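PDB 4RM7: acyl-CoA dehydrogenase from Slackia heliotrinireducens, which belongs to the acyl-CoA dehydrogenase family, with helical N- and C-terminal domains flanking a beta-sheet middle domain, in an assembly of four chains. Local coordinates for residues V160-G163 with E164-A168; A259-E262 with D263-W267; V293-T296 with N297-N300. One frame throughout, in Å; residues are numbered along the deposited sequence.

Contact 1. Residues V160-G163 with E164-A168; sequences VNNG and EYAPA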
# COMPACT_ATOMS: atom_id res chain seq x y z
N VAL A 160 32.39 -5.91 2.56
CA VAL A 160 33.47 -5.17 3.18
C VAL A 160 33.74 -3.90 2.40
O VAL A 160 34.35 -3.95 1.34
CB VAL A 160 34.77 -6.00 3.25
CG1 VAL A 160 35.89 -5.21 3.89
CG2 VAL A 160 34.52 -7.32 4.00
N ASN A 161 33.28 -2.76 2.93
CA ASN A 161 33.52 -1.49 2.25
C ASN A 161 34.99 -1.28 2.02
O ASN A 161 35.80 -1.37 2.94
CB ASN A 161 32.97 -0.30 3.04
CG ASN A 161 33.54 1.02 2.54
OD1 ASN A 161 34.46 1.58 3.15
ND2 ASN A 161 33.03 1.51 1.41
N ASN A 162 35.32 -1.00 0.76
CA ASN A 162 36.71 -0.85 0.31
C ASN A 162 37.60 -2.04 0.67
O ASN A 162 38.82 -1.90 0.84
CB ASN A 162 37.34 0.44 0.84
CG ASN A 162 38.60 0.84 0.06
OD1 ASN A 162 38.73 0.55 -1.14
ND2 ASN A 162 39.53 1.50 0.74
N GLY A 163 37.00 -3.22 0.74
CA GLY A 163 37.74 -4.42 1.08
C GLY A 163 38.86 -4.73 0.10
O GLY A 163 39.89 -5.24 0.48
N GLU A 164 38.64 -4.37 -1.15
CA GLU A 164 39.55 -4.72 -2.23
C GLU A 164 40.90 -4.02 -2.15
O GLU A 164 41.91 -4.60 -2.54
CB GLU A 164 38.89 -4.38 -3.56
CG GLU A 164 39.63 -4.91 -4.76
CD GLU A 164 38.94 -4.54 -6.05
OE1 GLU A 164 37.81 -4.01 -5.99
OE2 GLU A 164 39.53 -4.77 -7.13
N TYR A 165 40.92 -2.79 -1.66
CA TYR A 165 42.16 -2.01 -1.71
C TYR A 165 42.63 -1.47 -0.37
O TYR A 165 43.74 -0.98 -0.27
CB TYR A 165 41.99 -0.85 -2.69
CG TYR A 165 41.89 -1.29 -4.13
CD1 TYR A 165 42.96 -1.91 -4.76
CD2 TYR A 165 40.72 -1.08 -4.86
CE1 TYR A 165 42.88 -2.33 -6.08
CE2 TYR A 165 40.64 -1.49 -6.19
CZ TYR A 165 41.72 -2.11 -6.79
OH TYR A 165 41.66 -2.52 -8.11
N ALA A 166 41.80 -1.56 0.66
CA ALA A 166 42.19 -1.08 1.99
C ALA A 166 43.50 -1.74 2.44
O ALA A 166 43.68 -2.94 2.26
CB ALA A 166 41.11 -1.35 2.99
N PRO A 167 44.41 -0.94 3.00
CA PRO A 167 45.71 -1.38 3.50
C PRO A 167 45.60 -2.42 4.61
O PRO A 167 46.49 -3.24 4.78
CB PRO A 167 46.34 -0.10 4.04
CG PRO A 167 45.70 0.98 3.26
CD PRO A 167 44.30 0.53 3.00
N ALA A 168 44.51 -2.39 5.36
CA ALA A 168 44.35 -3.29 6.48
C ALA A 168 42.88 -3.61 6.73
O ALA A 168 41.99 -2.83 6.39
CB ALA A 168 44.98 -2.69 7.71
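The carbonyl of Asn162 gathers the backbone hydrogen bonds of this tight bend. Ala166 N donates to Asn162 O at 3.0 Å, with an N-H...O angle of 150°. Tyr165 N gives the same oxygen a second, weak bond at 3.4 Å, so one acceptor serves two successive amides and the chain curls round it. Just before this, Gly163 N bonds to Val160 O at 2.8 Å and closes a type II beta turn. Asn162 sits in that turn with positive phi, a conformation that asparagine tolerates well. Gly163, which has no side chain, ends the turn at a buried position.

The bend is the connection between strands 151-161 and 168-175 of the beta-sheet middle domain. The Arg192 side chain bonds to Glu164 O and, weakly, to Gly163 O.

Side-chain packing is light. With CG anti to the backbone N (chi1 -162°), the Asn162 amide reaches over the bend, placing OD1 3.9 Å from Tyr165 CB and ND2 4.0 Å from Ala166 CB. Its plane is turned 46° from the tyrosine ring. One face of that ring receives Glu164 CG, 3.8 Å above the plane and offset toward the rim. The small Ala166 suits a buried place, where its methyl packs against Ala125 of strand 124-127.

Contact 2. Residues A259-E262 with D263-W267; sequences AAME and DAVAW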
# COMPACT_ATOMS: atom_id res chain seq x y z
N ALA A 259 16.64 15.21 -1.77
CA ALA A 259 17.21 15.75 -3.01
C ALA A 259 16.31 15.42 -4.20
O ALA A 259 16.08 16.25 -5.08
CB ALA A 259 18.60 15.21 -3.24
N ALA A 260 15.78 14.20 -4.19
CA ALA A 260 14.82 13.76 -5.19
C ALA A 260 13.54 14.60 -5.16
O ALA A 260 12.96 14.91 -6.20
CB ALA A 260 14.48 12.29 -4.97
N MSE A 261 13.10 14.94 -3.96
CA MSE A 261 11.90 15.75 -3.81
C MSE A 261 12.12 17.15 -4.40
O MSE A 261 11.28 17.65 -5.16
CB MSE A 261 11.47 15.83 -2.35
CG MSE A 261 10.36 16.83 -2.11
SE MSE A 261 8.67 16.23 -2.87
CE MSE A 261 7.53 17.30 -1.74
N GLU A 262 13.24 17.78 -4.05
CA GLU A 262 13.60 19.06 -4.67
C GLU A 262 13.58 19.04 -6.20
O GLU A 262 13.06 19.97 -6.82
CB GLU A 262 14.96 19.51 -4.19
CG GLU A 262 14.98 19.81 -2.72
CD GLU A 262 16.38 20.00 -2.18
OE1 GLU A 262 17.34 19.94 -2.99
OE2 GLU A 262 16.54 20.19 -0.95
N ASP A 263 14.09 17.98 -6.82
CA ASP A 263 14.06 17.89 -8.29
C ASP A 263 12.63 17.78 -8.81
O ASP A 263 12.27 18.44 -9.80
CB ASP A 263 14.90 16.71 -8.81
CG ASP A 263 16.38 16.85 -8.50
OD1 ASP A 263 16.80 17.95 -8.10
OD2 ASP A 263 17.13 15.86 -8.66
N ALA A 264 11.83 16.95 -8.15
CA ALA A 264 10.41 16.79 -8.48
C ALA A 264 9.69 18.14 -8.42
O ALA A 264 9.00 18.52 -9.37
CB ALA A 264 9.74 15.80 -7.51
N VAL A 265 9.87 18.86 -7.32
CA VAL A 265 9.23 20.16 -7.15
C VAL A 265 9.73 21.14 -8.22
O VAL A 265 8.93 21.84 -8.84
CB VAL A 265 9.48 20.72 -5.73
CG1 VAL A 265 8.98 22.13 -5.63
CG2 VAL A 265 8.78 19.84 -4.66
N ALA A 266 11.03 21.18 -8.47
CA ALA A 266 11.54 22.11 -9.45
C ALA A 266 11.00 21.79 -10.85
O ALA A 266 10.67 22.70 -11.63
CB ALA A 266 13.06 22.11 -9.46
N TRP A 267 10.88 20.51 -11.16
CA TRP A 267 10.31 20.09 -12.43
C TRP A 267 8.85 20.50 -12.50
O TRP A 267 8.39 21.04 -13.50
CB TRP A 267 10.44 18.58 -12.61
CG TRP A 267 9.84 18.08 -13.89
CD1 TRP A 267 8.53 17.74 -14.10
CD2 TRP A 267 10.52 17.84 -15.12
NE1 TRP A 267 8.36 17.31 -15.40
CE2 TRP A 267 9.56 17.37 -16.05
CE3 TRP A 267 11.85 18.00 -15.54
CZ2 TRP A 267 9.89 17.06 -17.37
CZ3 TRP A 267 12.17 17.69 -16.86
CH2 TRP A 267 11.20 17.22 -17.76
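Glu262 and Asp263, adjacent on helix 234-270 of the helical C-terminal domain, are drawn to different partners: Glu262 forms a salt bridge with Arg82, and Asp263 one with Arg351. Their separate arginines probably ease the repulsion between the carboxylates. Asp263 has CG beside its own backbone N (chi1 -64°), which folds the carboxylate back along the helix toward the preceding turn.

Four i to i+4 backbone hydrogen bonds join residues 259-262 to 263-267 as successive turns of this helix. Asp263, Ala264, Val265 and Ala266 donate in order to the carbonyls of Ala259, Ala260, Met261 and Glu262; the bond from Val265 N to Met261 O, for example, is 2.8 Å long and almost straight at 170°.

Alanines suit the buried side of the helix, where small methyls allow close approach: Ala260 and Ala264 both pack on Ala337 of helix 316-341. On another face, Tyr384 of the second subunit lies against Met261, Glu262 and Val265. There the selenomethionine Met261 bends at chi2 (70°), and its chain crosses that of Val265 one turn on, with Met261 SE 4.0 Å from Val265 CG2.

Contact 3. Residues V293-T296 with N297-N300; sequences VKLT and NMRN
Helix 282-311 of the C-terminal helical domain runs through about two turns here, residues 293-296 meeting 297-300 through i to i+4 backbone bonds. Met298 N to Lys294 O is the straightest, 2.9 Å at 176°; Asn297 N to Val293 O, Arg299 N to Leu295 O and Asn300 N to Thr296 O are each 3.0 Å.

Selenomethionine Met298 bends at chi3 (-122°), bringing its terminal CE back over the preceding turn, 3.7 Å from Lys294 CB and 4.0 Å from Leu295 CD2. A flexible, apolar chain suits a buried place between helices. Asn297 lies alongside Val293, its ND2 3.8 Å from Val293 CG1, and Asn300 accompanies Thr296 in the same way, with Asn300 ND2 3.9 Å from Thr296 CG2. The threonine hydroxyl, beside its own backbone N, bonds to Glu292 O and so satisfies its polarity within the helix.

The long charged chains reach across to neighbouring helices: Lys294 forms a salt bridge with Glu332 of helix 316-341, and Arg299 one with Glu78 of helix 70-84 and a hydrogen bond with Gln258 of helix 234-270. Met298 packs between Leu254 of helix 234-270 and Ala329 and Val333 of helix 316-341, while Val293, Leu295, Thr296 and Asn297 pack against the second subunit, where Asn297 meets its own counterpart.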
# COMPACT_ATOMS: atom_id res chain seq x y z
N VAL A 293 4.79 14.13 3.32
CA VAL A 293 4.40 13.43 4.54
C VAL A 293 5.47 12.40 4.91
O VAL A 293 5.88 12.30 6.07
CB VAL A 293 3.07 12.69 4.40
CG1 VAL A 293 2.92 11.70 5.53
CG2 VAL A 293 1.90 13.66 4.40
N LYS A 294 5.92 11.64 3.92
CA LYS A 294 6.94 10.65 4.18
C LYS A 294 8.24 11.30 4.65
O LYS A 294 8.87 10.82 5.59
CB LYS A 294 7.17 9.77 2.95
CG LYS A 294 5.98 8.86 2.70
CD LYS A 294 6.16 8.02 1.48
CE LYS A 294 4.88 7.29 1.16
NZ LYS A 294 5.00 6.50 -0.11
N LEU A 295 8.63 12.42 4.02
CA LEU A 295 9.86 13.11 4.43
C LEU A 295 9.73 13.61 5.86
O LEU A 295 10.67 13.52 6.65
CB LEU A 295 10.17 14.28 3.52
CG LEU A 295 10.65 14.02 2.11
CD1 LEU A 295 10.70 15.33 1.33
CD2 LEU A 295 12.03 13.37 2.20
N THR A 296 8.55 14.14 6.19
CA THR A 296 8.28 14.63 7.54
C THR A 296 8.46 13.50 8.55
O THR A 296 9.13 13.66 9.57
CB THR A 296 6.85 15.22 7.67
OG1 THR A 296 6.63 16.15 6.61
CG2 THR A 296 6.68 15.94 9.00
N ASN A 297 7.86 12.35 8.26
CA ASN A 297 7.95 11.19 9.14
C ASN A 297 9.40 10.68 9.29
O ASN A 297 9.88 10.47 10.40
CB ASN A 297 7.01 10.07 8.64
CG ASN A 297 5.53 10.38 8.89
OD1 ASN A 297 5.19 11.23 9.71
ND2 ASN A 297 4.65 9.66 8.19
N MSE A 298 10.09 10.49 8.17
CA MSE A 298 11.49 10.09 8.18
C MSE A 298 12.34 10.97 9.09
O MSE A 298 13.12 10.47 9.90
CB MSE A 298 12.07 10.15 6.78
CG MSE A 298 11.53 9.11 5.83
SE MSE A 298 12.45 9.32 4.11
CE MSE A 298 10.90 9.63 3.00
N ARG A 299 12.17 12.29 8.94
CA ARG A 299 13.00 13.26 9.64
C ARG A 299 12.71 13.21 11.13
O ARG A 299 13.62 13.20 11.95
CB ARG A 299 12.77 14.67 9.08
CG ARG A 299 13.72 15.72 9.61
CD ARG A 299 13.69 17.02 8.78
NE ARG A 299 14.38 16.85 7.50
CZ ARG A 299 13.81 16.96 6.30
NH1 ARG A 299 12.51 17.24 6.18
NH2 ARG A 299 14.56 16.77 5.21
N ASN A 300 11.43 13.14 11.46
CA ASN A 300 11.00 12.97 12.82
C ASN A 300 11.59 11.70 13.48
O ASN A 300 11.97 11.73 14.64
CB ASN A 300 9.48 12.93 12.87
CG ASN A 300 8.86 14.31 12.84
OD1 ASN A 300 9.51 15.30 13.19
ND2 ASN A 300 7.59 14.38 12.44

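Along the chain the three contacts come in series. Contact 1 lies in the beta-sheet middle domain, at the connection between two of its strands; contacts 2 and 3 belong to consecutive helices, 234-270 and 282-311, of the helical C-terminal domain. The centre of contact 1 is about 35 Å from that of contact 2 and about 34 Å from that of contact 3, with no touch. Contacts 2 and 3 have centres about 16 Å apart and meet directly where Met261 CG packs 3.8 Å from Leu295 CD1. Both also touch the second subunit, so this helix pair contributes to the domain core and to the subunit interface, whereas no other chain touches contact 1.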